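Local coordinates for putative flavoprotein (Bacteroides eggerthii, PDB 4ICI) that binds flavin mononucleotide and, as a flavodoxin-family protein, probably takes part in electron transfer, at residues A46-Y51 / R75-S80. Residues are numbered along the deposited sequence; the frame is centred on the assembly and turned at random.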
loop_
_atom_site.group_PDB
_atom_site.type_symbol
_atom_site.label_atom_id
_atom_site.label_comp_id
_atom_site.label_asym_id
_atom_site.label_seq_id
_atom_site.Cartn_x
_atom_site.Cartn_y
_atom_site.Cartn_z
ATOM N N ALA A 46 -4.569 9.922 -0.018
ATOM C CA ALA A 46 -4.527 11.027 0.918
ATOM C C ALA A 46 -5.678 10.928 1.903
ATOM O O ALA A 46 -6.846 10.899 1.509
ATOM C CB ALA A 46 -4.601 12.381 0.193
ATOM N N PRO A 47 -5.370 10.854 3.189
ATOM C CA PRO A 47 -6.445 10.888 4.162
ATOM C C PRO A 47 -7.219 12.206 4.163
ATOM O O PRO A 47 -6.635 13.281 4.069
ATOM C CB PRO A 47 -5.758 10.702 5.489
ATOM C CG PRO A 47 -4.354 10.872 5.257
ATOM C CD PRO A 47 -4.050 10.819 3.802
ATOM N N ALA A 48 -8.530 12.119 4.304
ATOM C CA ALA A 48 -9.353 13.296 4.442
ATOM C C ALA A 48 -8.970 14.115 5.687
ATOM O O ALA A 48 -9.046 15.345 5.663
ATOM C CB ALA A 48 -10.811 12.910 4.463
ATOM N N GLN A 49 -8.559 13.429 6.746
ATOM C CA GLN A 49 -8.011 14.067 7.927
ATOM C C GLN A 49 -6.577 13.600 8.092
ATOM O O GLN A 49 -6.328 12.434 8.438
ATOM C CB GLN A 49 -8.807 13.726 9.183
ATOM C CG GLN A 49 -8.293 14.470 10.448
ATOM C CD GLN A 49 -9.120 14.266 11.658
ATOM O OE1 GLN A 49 -8.611 13.875 12.763
ATOM N NE2 GLN A 49 -10.394 14.552 11.515
ATOM N N PRO A 50 -5.603 14.492 7.827
ATOM C CA PRO A 50 -4.190 14.110 7.970
ATOM C C PRO A 50 -3.810 13.537 9.331
ATOM O O PRO A 50 -4.364 13.925 10.352
ATOM C CB PRO A 50 -3.452 15.426 7.724
ATOM C CG PRO A 50 -4.368 16.171 6.791
ATOM C CD PRO A 50 -5.746 15.840 7.272
ATOM N N TYR A 51 -2.816 12.639 9.329
ATOM C CA TYR A 51 -2.276 12.066 10.540
ATOM C C TYR A 51 -1.216 12.973 11.132
ATOM O O TYR A 51 -0.224 13.302 10.470
ATOM C CB TYR A 51 -1.675 10.682 10.247
ATOM C CG TYR A 51 -2.709 9.625 9.959
ATOM C CD1 TYR A 51 -3.217 9.455 8.688
ATOM C CD2 TYR A 51 -3.145 8.770 10.962
ATOM C CE1 TYR A 51 -4.175 8.483 8.428
ATOM C CE2 TYR A 51 -4.107 7.809 10.729
ATOM C CZ TYR A 51 -4.596 7.640 9.447
ATOM O OH TYR A 51 -5.574 6.698 9.177
ATOM N N ARG A 75 -12.585 2.410 8.568
ATOM C CA ARG A 75 -12.264 2.788 7.202
ATOM C C ARG A 75 -11.951 4.286 7.126
ATOM O O ARG A 75 -12.805 5.105 6.793
ATOM C CB ARG A 75 -13.374 2.396 6.224
ATOM C CG ARG A 75 -13.619 0.881 6.175
ATOM C CD ARG A 75 -12.475 0.142 5.539
ATOM N NE ARG A 75 -12.721 -1.294 5.427
ATOM C CZ ARG A 75 -12.357 -2.211 6.334
ATOM N NH1 ARG A 75 -11.716 -1.872 7.440
ATOM N NH2 ARG A 75 -12.611 -3.495 6.090
ATOM N N PRO A 76 -10.704 4.630 7.470
ATOM C CA PRO A 76 -10.320 6.041 7.424
ATOM C C PRO A 76 -10.612 6.636 6.069
ATOM O O PRO A 76 -10.320 6.039 5.044
ATOM C CB PRO A 76 -8.821 5.991 7.743
ATOM C CG PRO A 76 -8.628 4.757 8.580
ATOM C CD PRO A 76 -9.579 3.772 7.900
ATOM N N ALA A 77 -11.213 7.817 6.076
ATOM C CA ALA A 77 -11.705 8.436 4.863
ATOM C C ALA A 77 -10.559 8.921 3.972
ATOM O O ALA A 77 -9.515 9.420 4.451
ATOM C CB ALA A 77 -12.623 9.602 5.215
ATOM N N ILE A 78 -10.758 8.745 2.670
ATOM C CA ILE A 78 -9.820 9.179 1.629
ATOM C C ILE A 78 -10.362 10.471 0.997
ATOM O O ILE A 78 -11.554 10.565 0.695
ATOM C CB ILE A 78 -9.594 8.074 0.569
ATOM C CG1 ILE A 78 -8.835 6.885 1.186
ATOM C CG2 ILE A 78 -8.858 8.627 -0.675
ATOM C CD1 ILE A 78 -8.823 5.593 0.312
ATOM N N LYS A 79 -9.490 11.437 0.753
ATOM C CA LYS A 79 -9.885 12.700 0.120
ATOM C C LYS A 79 -10.536 12.527 -1.227
ATOM O O LYS A 79 -11.664 12.999 -1.470
ATOM C CB LYS A 79 -8.675 13.594 -0.090
ATOM C CG LYS A 79 -8.376 14.492 1.037
ATOM C CD LYS A 79 -7.501 15.643 0.592
ATOM C CE LYS A 79 -6.895 16.304 1.787
ATOM N NZ LYS A 79 -6.167 17.578 1.447
ATOM N N SER A 80 -9.820 11.867 -2.136
ATOM C CA SER A 80 -10.230 11.778 -3.541
ATOM C C SER A 80 -9.862 10.426 -4.100
ATOM O O SER A 80 -8.697 10.009 -3.943
ATOM C CB SER A 80 -9.504 12.858 -4.345
ATOM O OG SER A 80 -9.855 14.133 -3.859
HETATM O O HOH W 1 -6.768 11.012 -2.007
HETATM O O HOH W 2 -9.090 10.499 7.019
#
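Tyr51 and Pro76 show how two loops can meet through a few side chains while their backbones do the binding. The phenol oxygen touches the proline ring: Tyr51 OH is 3.6 Å from Pro76 CB, with CG almost as near, and the tyrosine side chain runs at a slant to the proline ring. That hydroxyl also hydrogen-bonds Glu68, which helps fix the phenol end against the proline. Ala48 and Ala77 meet methyl to methyl, CB to CB at 3.8 Å. In one of its two conformers, Lys79 is extended beyond CG and lays its aliphatic part along the backbone of Pro47 and Ala48, with Lys79 CG 3.7 Å from Ala48 CA. Ile78, with CG2 anti to its backbone N, brings that methyl to Ala46 O. Between the two loops, Pro47 and Ile78 form a single non-hydrogen-bonded pair of antiparallel type. On its flanks, Lys79 N donates to Ala46 O (2.8 Å) in an almost straight bond, and Ala48 N donates to Ala77 O (2.9 Å) from above the carbonyl plane. One water accepts from Gln49 N and donates to Ala77 O; another accepts from both Ala46 N and Ser80 N. This surface bridge ties the loop after edge strand 41-44 to the loop following helix 64-70 in the flavodoxin-like fold. Tyr51 also meets Trp98 edge-to-face and makes a cation-pi contact with Arg64, while Pro76 and Ile78 rest on helix 104-112.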